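Local structure of acetyl-CoA acetyltransferase (Bacillus anthracis, 3SS6) at residues N6-A11 and M261-A266; G57-R62 and H350-T355; V305-E310 and L372-A377. The protein probably catalyses the transfer of an acetyl group from one acetyl-CoA to another, as a biosynthetic-type enzyme of the thiolase family. One frame throughout, in Å; residues are numbered along the deposited sequence. Where two conformers were deposited one is given.

Interaction 1. Residues N6-A11 and M261-A266; sequences NVVITA and MSEEKA
Val8 and Met261 form an antiparallel hydrogen-bonded pair, joining strands 7-19 and 252-262, neighbours in the mixed sheet of the N-terminal half of the thiolase fold, where 252-262 also borders 112-120. Val8 N to Met261 O and Met261 N to Val8 O are both 3.0 Å, the first almost straight. Val7 and Ser262 follow as the non-hydrogen-bonded pair. Beyond them strand 252-262 runs straight into helix 263-269, whose first residue still bonds back: Glu263 N gives to Asn6 O at 2.9 Å. Ser262 is the N-cap, its OG accepting from Lys265 N at 3.0 Å. The side chains of Asn6 and Glu263 run alongside each other in the same direction, with amide and carboxylate planes turned 40° apart; Asn6 ND2 reaches Glu263 OE1 at 2.9 Å, the acceptor lying within the amide plane. Arg276 takes the other oxygen, OE2, in a salt bridge, so both carboxylate oxygens are gripped. Val8 splits its branches: CG1 lies on the Glu263 methylenes, while CG2 meets Ala266 CB at 3.9 Å. Thr10 crosses Met261 at about a right angle and bonds through OG1 to Gly44 O. Bent at chi3 (67°), the methionine chain brings CE to 3.6 Å from Thr10 OG1.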
loop_
_atom_site.group_PDB
_atom_site.type_symbol
_atom_site.label_atom_id
_atom_site.label_comp_id
_atom_site.label_asym_id
_atom_site.label_seq_id
_atom_site.Cartn_x
_atom_site.Cartn_y
_atom_site.Cartn_z
ATOM N N ASN A 6 -30.809 -40.772 2.196
ATOM C CA ASN A 6 -31.066 -39.850 3.295
ATOM C C ASN A 6 -29.739 -39.355 3.828
ATOM O O ASN A 6 -28.771 -40.115 3.881
ATOM C CB ASN A 6 -31.823 -40.537 4.434
ATOM C CG ASN A 6 -33.237 -40.949 4.049
ATOM O OD1 ASN A 6 -33.773 -40.507 3.035
ATOM N ND2 ASN A 6 -33.861 -41.782 4.893
ATOM N N VAL A 7 -29.703 -38.094 4.248
ATOM C CA VAL A 7 -28.483 -37.477 4.774
ATOM C C VAL A 7 -28.568 -37.326 6.296
ATOM O O VAL A 7 -29.503 -36.717 6.814
ATOM C CB VAL A 7 -28.267 -36.105 4.154
ATOM C CG1 VAL A 7 -26.948 -35.495 4.664
ATOM C CG2 VAL A 7 -28.260 -36.215 2.632
ATOM N N VAL A 8 -27.595 -37.881 7.007
ATOM C CA VAL A 8 -27.550 -37.745 8.456
ATOM C C VAL A 8 -26.268 -37.047 8.877
ATOM O O VAL A 8 -25.303 -36.968 8.116
ATOM C CB VAL A 8 -27.698 -39.108 9.190
ATOM C CG1 VAL A 8 -29.040 -39.752 8.833
ATOM C CG2 VAL A 8 -26.546 -40.029 8.852
ATOM N N ILE A 9 -26.281 -36.525 10.095
ATOM C CA ILE A 9 -25.193 -35.719 10.621
ATOM C C ILE A 9 -24.670 -36.436 11.851
ATOM O O ILE A 9 -25.429 -36.681 12.789
ATOM C CB ILE A 9 -25.718 -34.328 11.038
ATOM C CG1 ILE A 9 -26.180 -33.545 9.802
ATOM C CG2 ILE A 9 -24.635 -33.534 11.782
ATOM C CD1 ILE A 9 -27.138 -32.408 10.122
ATOM N N THR A 10 -23.383 -36.772 11.857
ATOM C CA THR A 10 -22.835 -37.566 12.968
ATOM C C THR A 10 -21.975 -36.790 13.971
ATOM O O THR A 10 -21.644 -37.313 15.049
ATOM C CB THR A 10 -22.033 -38.774 12.441
ATOM O OG1 THR A 10 -20.933 -38.311 11.651
ATOM C CG2 THR A 10 -22.929 -39.680 11.600
ATOM N N ALA A 11 -21.609 -35.561 13.619
ATOM C CA ALA A 11 -20.862 -34.689 14.519
ATOM C C ALA A 11 -21.162 -33.261 14.125
ATOM O O ALA A 11 -21.456 -32.986 12.958
ATOM C CB ALA A 11 -19.348 -34.953 14.437
ATOM N N MET A 261 -23.098 -37.973 6.382
ATOM C CA MET A 261 -22.930 -39.186 5.594
ATOM C C MET A 261 -24.304 -39.740 5.220
ATOM O O MET A 261 -25.326 -39.249 5.694
ATOM C CB MET A 261 -22.104 -40.232 6.365
ATOM C CG MET A 261 -22.791 -40.746 7.641
ATOM S SD MET A 261 -21.742 -41.908 8.556
ATOM C CE MET A 261 -20.420 -40.798 9.074
ATOM N N SER A 262 -24.339 -40.727 4.337
ATOM C CA SER A 262 -25.613 -41.361 4.023
ATOM C C SER A 262 -26.104 -42.101 5.255
ATOM O O SER A 262 -25.306 -42.567 6.072
ATOM C CB SER A 262 -25.481 -42.317 2.840
ATOM O OG SER A 262 -24.650 -43.423 3.172
ATOM N N GLU A 263 -27.416 -42.199 5.399
ATOM C CA GLU A 263 -27.966 -42.945 6.516
ATOM C C GLU A 263 -27.511 -44.410 6.464
ATOM O O GLU A 263 -27.293 -45.038 7.500
ATOM C CB GLU A 263 -29.488 -42.845 6.532
ATOM C CG GLU A 263 -30.080 -43.382 7.839
ATOM C CD GLU A 263 -31.523 -42.978 8.052
ATOM O OE1 GLU A 263 -32.133 -42.394 7.134
ATOM O OE2 GLU A 263 -32.051 -43.251 9.152
ATOM N N GLU A 264 -27.374 -44.942 5.252
ATOM C CA GLU A 264 -26.908 -46.315 5.080
ATOM C C GLU A 264 -25.470 -46.487 5.568
ATOM O O GLU A 264 -25.147 -47.493 6.211
ATOM C CB GLU A 264 -27.063 -46.779 3.627
ATOM C CG GLU A 264 -28.514 -46.932 3.197
ATOM C CD GLU A 264 -28.677 -47.706 1.898
ATOM O OE1 GLU A 264 -27.717 -47.748 1.098
ATOM O OE2 GLU A 264 -29.770 -48.274 1.683
ATOM N N LYS A 265 -24.620 -45.503 5.295
ATOM C CA LYS A 265 -23.242 -45.525 5.765
ATOM C C LYS A 265 -23.198 -45.489 7.293
ATOM O O LYS A 265 -22.401 -46.189 7.915
ATOM C CB LYS A 265 -22.472 -44.330 5.197
ATOM C CG LYS A 265 -20.973 -44.351 5.476
ATOM C CD LYS A 265 -20.304 -45.462 4.688
ATOM C CE LYS A 265 -18.793 -45.350 4.727
ATOM N NZ LYS A 265 -18.167 -46.479 3.978
ATOM N N ALA A 266 -24.058 -44.676 7.903
ATOM C CA ALA A 266 -24.108 -44.627 9.363
ATOM C C ALA A 266 -24.546 -45.978 9.939
ATOM O O ALA A 266 -23.996 -46.445 10.936
ATOM C CB ALA A 266 -25.027 -43.512 9.836
#

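Interaction 2. Residues G57-R62 and H350-T355; sequences GHCIQR and HPIGCT
Cys59 and Ile352 make the side-chain contact, with CB of the cysteine 3.6 Å from Ile352 CD1 and SG 3.7 Å from Ile352 CG1. In Ile352 the CG1 branch sits between the backbone N and the carbonyl carbon (chi1 58°), which turns its ethyl end onto the cysteine. Beside this apolar touch the backbones come close where Gly353 has no side chain: its CA is 4.3 Å from the CA of His58. No hydrogen bond links the two segments directly. Glu119 ties them instead, its carboxylate accepting from Cys59 N and Ile60 N and, weakly, from Gly353 N. Internal contacts brace residues 350-355, which include the His-Pro of the Gly-His-Pro signature of thiolases. Ile352 CG2 lies 3.7 Å above the centre of the His350 ring, and His350 ND1 gives an in-plane bond of 2.7 Å to Thr355 OG1. That hydroxyl in turn donates to Pro351 O at 3.0 Å, approaching from above the carbonyl plane. Deep inside the folded subunit, the contact sets the loop leaving strand 53-57 against the segment entering helix 352-370, with strand 112-120 supplying Glu119 between them and Val149 of helix 145-149 touching Ile352.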
loop_
_atom_site.group_PDB
_atom_site.type_symbol
_atom_site.label_atom_id
_atom_site.label_comp_id
_atom_site.label_asym_id
_atom_site.label_seq_id
_atom_site.Cartn_x
_atom_site.Cartn_y
_atom_site.Cartn_z
ATOM N N GLY A 57 -17.827 -22.887 3.544
ATOM C CA GLY A 57 -18.375 -21.613 3.127
ATOM C C GLY A 57 -17.374 -20.585 3.645
ATOM O O GLY A 57 -16.926 -20.685 4.781
ATOM N N HIS A 58 -16.979 -19.633 2.807
ATOM C CA HIS A 58 -16.011 -18.615 3.212
ATOM C C HIS A 58 -16.239 -17.302 2.456
ATOM O O HIS A 58 -16.093 -17.269 1.243
ATOM C CB HIS A 58 -14.611 -19.165 2.955
ATOM C CG HIS A 58 -13.509 -18.355 3.557
ATOM N ND1 HIS A 58 -12.189 -18.522 3.201
ATOM C CD2 HIS A 58 -13.526 -17.377 4.493
ATOM C CE1 HIS A 58 -11.440 -17.681 3.890
ATOM N NE2 HIS A 58 -12.227 -16.974 4.680
ATOM N N CYS A 59 -16.636 -16.245 3.154
ATOM C CA CYS A 59 -16.877 -14.952 2.506
ATOM C C CYS A 59 -15.692 -14.135 1.986
ATOM O O CYS A 59 -15.746 -13.588 0.897
ATOM C CB CYS A 59 -17.760 -14.069 3.375
ATOM S SG CYS A 59 -19.409 -14.750 3.579
ATOM N N ILE A 60 -14.625 -14.066 2.768
ATOM C CA ILE A 60 -13.474 -13.290 2.361
ATOM C C ILE A 60 -12.306 -14.235 2.140
ATOM O O ILE A 60 -11.409 -14.350 2.947
ATOM C CB ILE A 60 -13.075 -12.272 3.452
ATOM C CG1 ILE A 60 -14.274 -11.420 3.872
ATOM C CG2 ILE A 60 -11.937 -11.407 2.976
ATOM C CD1 ILE A 60 -13.982 -10.445 4.989
ATOM N N GLN A 61 -12.351 -14.884 0.986
ATOM C CA GLN A 61 -11.338 -15.838 0.585
ATOM C C GLN A 61 -10.009 -15.145 0.340
ATOM O O GLN A 61 -9.965 -13.975 0.037
ATOM C CB GLN A 61 -11.828 -16.696 -0.573
ATOM C CG GLN A 61 -12.991 -17.564 -0.139
ATOM C CD GLN A 61 -13.699 -18.243 -1.277
ATOM O OE1 GLN A 61 -13.084 -18.685 -2.226
ATOM N NE2 GLN A 61 -15.010 -18.334 -1.174
ATOM N N ARG A 62 -8.931 -15.890 0.501
ATOM C CA ARG A 62 -7.605 -15.311 0.373
ATOM C C ARG A 62 -6.805 -16.054 -0.681
ATOM O O ARG A 62 -6.766 -17.289 -0.685
ATOM C CB ARG A 62 -6.864 -15.416 1.698
ATOM C CG ARG A 62 -7.462 -14.567 2.805
ATOM C CD ARG A 62 -6.864 -14.932 4.167
ATOM N NE ARG A 62 -5.409 -14.760 4.212
ATOM C CZ ARG A 62 -4.751 -14.180 5.214
ATOM N NH1 ARG A 62 -5.408 -13.721 6.279
ATOM N NH2 ARG A 62 -3.430 -14.073 5.165
ATOM N N HIS A 350 -21.030 -12.534 14.659
ATOM C CA HIS A 350 -21.364 -12.962 13.310
ATOM C C HIS A 350 -20.160 -13.152 12.372
ATOM O O HIS A 350 -19.926 -12.325 11.514
ATOM C CB HIS A 350 -22.356 -11.950 12.723
ATOM C CG HIS A 350 -22.916 -12.323 11.386
ATOM N ND1 HIS A 350 -22.923 -13.613 10.907
ATOM C CD2 HIS A 350 -23.525 -11.569 10.442
ATOM C CE1 HIS A 350 -23.490 -13.635 9.716
ATOM N NE2 HIS A 350 -23.867 -12.407 9.411
ATOM N N PRO A 351 -19.421 -14.247 12.509
ATOM C CA PRO A 351 -18.309 -14.487 11.582
ATOM C C PRO A 351 -19.028 -15.014 10.359
ATOM O O PRO A 351 -19.440 -16.161 10.306
ATOM C CB PRO A 351 -17.523 -15.602 12.260
ATOM C CG PRO A 351 -18.492 -16.272 13.158
ATOM C CD PRO A 351 -19.494 -15.255 13.574
ATOM N N ILE A 352 -19.128 -14.169 9.349
ATOM C CA ILE A 352 -20.086 -14.376 8.289
ATOM C C ILE A 352 -20.024 -15.687 7.516
ATOM O O ILE A 352 -21.048 -16.336 7.366
ATOM C CB ILE A 352 -20.077 -13.181 7.311
ATOM C CG1 ILE A 352 -18.690 -12.977 6.718
ATOM C CG2 ILE A 352 -20.468 -11.907 8.030
ATOM C CD1 ILE A 352 -18.562 -11.685 5.942
ATOM N N GLY A 353 -18.848 -16.117 7.094
ATOM C CA GLY A 353 -18.732 -17.362 6.355
ATOM C C GLY A 353 -19.150 -18.555 7.190
ATOM O O GLY A 353 -19.703 -19.529 6.704
ATOM N N CYS A 354 -18.780 -18.477 8.454
ATOM C CA CYS A 354 -19.078 -19.472 9.472
ATOM C C CYS A 354 -20.537 -19.623 9.920
ATOM O O CYS A 354 -20.994 -20.714 10.226
ATOM C CB CYS A 354 -18.192 -19.209 10.697
ATOM S SG CYS A 354 -18.553 -20.224 12.145
ATOM N N THR A 355 -21.242 -18.502 9.996
ATOM C CA THR A 355 -22.503 -18.422 10.731
ATOM C C THR A 355 -23.585 -19.409 10.302
ATOM O O THR A 355 -24.309 -19.949 11.148
ATOM C CB THR A 355 -23.046 -16.990 10.712
ATOM O OG1 THR A 355 -22.164 -16.167 11.484
ATOM C CG2 THR A 355 -24.450 -16.934 11.317
#

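Interaction 3. Residues V305-E310 and L372-A377; sequences VDWSLE and LEKGIA
Trp307 of the loop between helix 294-305 and strand 314-317 lies against Lys374 at the start of strand 374-381, in the C-terminal thiolase half. The lysine's methylenes run slantwise over one face of the indole. CD makes the CH-pi contact, 3.8 Å from the centroid of the six-membered ring and 20° off its normal. CB approaches Trp307 CH2 at 3.6 Å and CE lies 3.7 Å from NE1, so the chain follows the ring system. A bend at chi4 (66°) then carries the ammonium to the neighbouring Glu373, where NZ and OE1 form a salt bridge of 3.0 Å. At 5.5 Å from the five-membered ring centroid, NZ adds at most a weak cation-pi attraction. The opposite face of the indole is met by Val305 CG2, which leaves the ring between the valine ending helix 294-305 and the strand's lysine. At the edge, Gly375 O lies in the ring plane, 3.7 Å from CZ3, and Ile376 CG1 is 4.0 Å from the same atom. Ile376 also meets Leu309, and Leu302 of helix 294-305 touches both. The contact packs the loop before strand 314-317 against its parallel neighbour 374-381, in the alpha/beta C-terminal half of the thiolase fold.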
loop_
_atom_site.group_PDB
_atom_site.type_symbol
_atom_site.label_atom_id
_atom_site.label_comp_id
_atom_site.label_asym_id
_atom_site.label_seq_id
_atom_site.Cartn_x
_atom_site.Cartn_y
_atom_site.Cartn_z
ATOM N N VAL A 305 -41.168 -29.651 2.729
ATOM C CA VAL A 305 -41.055 -30.712 3.727
ATOM C C VAL A 305 -42.387 -31.040 4.384
ATOM O O VAL A 305 -42.474 -31.957 5.200
ATOM C CB VAL A 305 -40.016 -30.377 4.823
ATOM C CG1 VAL A 305 -38.671 -30.057 4.192
ATOM C CG2 VAL A 305 -40.496 -29.229 5.688
ATOM N N ASP A 306 -43.418 -30.285 4.023
ATOM C CA ASP A 306 -44.763 -30.541 4.508
ATOM C C ASP A 306 -44.839 -30.370 6.025
ATOM O O ASP A 306 -45.456 -31.178 6.727
ATOM C CB ASP A 306 -45.228 -31.940 4.086
ATOM C CG ASP A 306 -46.706 -32.165 4.340
ATOM O OD1 ASP A 306 -47.464 -31.171 4.392
ATOM O OD2 ASP A 306 -47.107 -33.342 4.481
ATOM N N TRP A 307 -44.190 -29.320 6.520
ATOM C CA TRP A 307 -44.335 -28.907 7.909
ATOM C C TRP A 307 -45.163 -27.638 7.958
ATOM O O TRP A 307 -45.129 -26.824 7.032
ATOM C CB TRP A 307 -42.989 -28.562 8.541
ATOM C CG TRP A 307 -42.059 -29.683 8.826
ATOM C CD1 TRP A 307 -42.241 -31.012 8.557
ATOM C CD2 TRP A 307 -40.774 -29.571 9.452
ATOM N NE1 TRP A 307 -41.143 -31.730 8.978
ATOM C CE2 TRP A 307 -40.231 -30.867 9.529
ATOM C CE3 TRP A 307 -40.030 -28.494 9.954
ATOM C CZ2 TRP A 307 -38.980 -31.118 10.084
ATOM C CZ3 TRP A 307 -38.779 -28.748 10.501
ATOM C CH2 TRP A 307 -38.269 -30.046 10.556
ATOM N N SER A 308 -45.889 -27.457 9.054
ATOM C CA SER A 308 -46.410 -26.147 9.385
ATOM C C SER A 308 -45.298 -25.457 10.159
ATOM O O SER A 308 -44.424 -26.111 10.728
ATOM C CB SER A 308 -47.656 -26.256 10.257
ATOM O OG SER A 308 -47.316 -26.700 11.560
ATOM N N LEU A 309 -45.319 -24.134 10.177
ATOM C CA LEU A 309 -44.341 -23.396 10.956
ATOM C C LEU A 309 -44.457 -23.826 12.420
ATOM O O LEU A 309 -43.453 -23.968 13.125
ATOM C CB LEU A 309 -44.585 -21.898 10.799
ATOM C CG LEU A 309 -43.673 -20.942 11.554
ATOM C CD1 LEU A 309 -42.212 -21.121 11.139
ATOM C CD2 LEU A 309 -44.140 -19.512 11.318
ATOM N N GLU A 310 -45.692 -24.059 12.852
ATOM C CA GLU A 310 -45.995 -24.447 14.226
ATOM C C GLU A 310 -45.361 -25.780 14.625
ATOM O O GLU A 310 -45.098 -26.019 15.807
ATOM C CB GLU A 310 -47.515 -24.509 14.430
ATOM C CG GLU A 310 -48.220 -23.153 14.367
ATOM C CD GLU A 310 -47.987 -22.406 13.056
ATOM O OE1 GLU A 310 -48.167 -23.004 11.969
ATOM O OE2 GLU A 310 -47.620 -21.210 13.119
ATOM N N LEU A 372 -36.122 -32.409 21.960
ATOM C CA LEU A 372 -37.071 -32.035 20.916
ATOM C C LEU A 372 -36.577 -32.501 19.543
ATOM O O LEU A 372 -35.407 -32.840 19.384
ATOM C CB LEU A 372 -37.263 -30.517 20.909
ATOM C CG LEU A 372 -37.789 -29.934 22.228
ATOM C CD1 LEU A 372 -37.666 -28.411 22.223
ATOM C CD2 LEU A 372 -39.224 -30.370 22.464
ATOM N N GLU A 373 -37.472 -32.507 18.554
ATOM C CA GLU A 373 -37.160 -33.092 17.244
ATOM C C GLU A 373 -36.905 -32.101 16.114
ATOM O O GLU A 373 -35.851 -32.138 15.472
ATOM C CB GLU A 373 -38.284 -34.042 16.814
ATOM C CG GLU A 373 -38.027 -34.719 15.480
ATOM C CD GLU A 373 -39.125 -35.692 15.081
ATOM O OE1 GLU A 373 -40.322 -35.338 15.173
ATOM O OE2 GLU A 373 -38.785 -36.818 14.679
ATOM N N LYS A 374 -37.880 -31.237 15.845
ATOM C CA LYS A 374 -37.870 -30.466 14.596
ATOM C C LYS A 374 -37.229 -29.087 14.704
ATOM O O LYS A 374 -37.615 -28.278 15.550
ATOM C CB LYS A 374 -39.297 -30.337 14.045
ATOM C CG LYS A 374 -39.923 -31.666 13.634
ATOM C CD LYS A 374 -41.251 -31.456 12.934
ATOM C CE LYS A 374 -41.837 -32.783 12.444
ATOM N NZ LYS A 374 -42.203 -33.676 13.577
ATOM N N GLY A 375 -36.264 -28.822 13.828
ATOM C CA GLY A 375 -35.520 -27.569 13.847
ATOM C C GLY A 375 -35.491 -26.884 12.493
ATOM O O GLY A 375 -35.458 -27.539 11.454
ATOM N N ILE A 376 -35.519 -25.555 12.516
ATOM C CA ILE A 376 -35.301 -24.764 11.309
ATOM C C ILE A 376 -34.160 -23.806 11.580
ATOM O O ILE A 376 -34.180 -23.093 12.585
ATOM C CB ILE A 376 -36.542 -23.930 10.952
ATOM C CG1 ILE A 376 -37.744 -24.840 10.701
ATOM C CG2 ILE A 376 -36.261 -23.066 9.734
ATOM C CD1 ILE A 376 -39.063 -24.072 10.478
ATOM N N ALA A 377 -33.170 -23.784 10.688
ATOM C CA ALA A 377 -32.108 -22.789 10.767
ATOM C C ALA A 377 -32.164 -21.953 9.491
ATOM O O ALA A 377 -32.243 -22.493 8.390
ATOM C CB ALA A 377 -30.747 -23.449 10.914
#

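Interactions 1 and 3 lie in the sheets of the N- and C-terminal halves, which run together where strand 7-19 pairs with 275-284, with centres about 20 Å apart. Interaction 1 is a direct strand-to-strand join, mostly buried, made by backbone bonds with a polar pair at its exposed end. Interaction 3 is partly buried and uses no bond across the segments: a loop side chain packs against a strand. Interaction 2 lies deepest, its centre about 8 Å from that of the chain, and brings the two halves together through apolar touch and a shared glutamate. Helix 352-370, which it enters, is followed by strand 374-381 of interaction 3; their nearest atoms are about 7 Å apart.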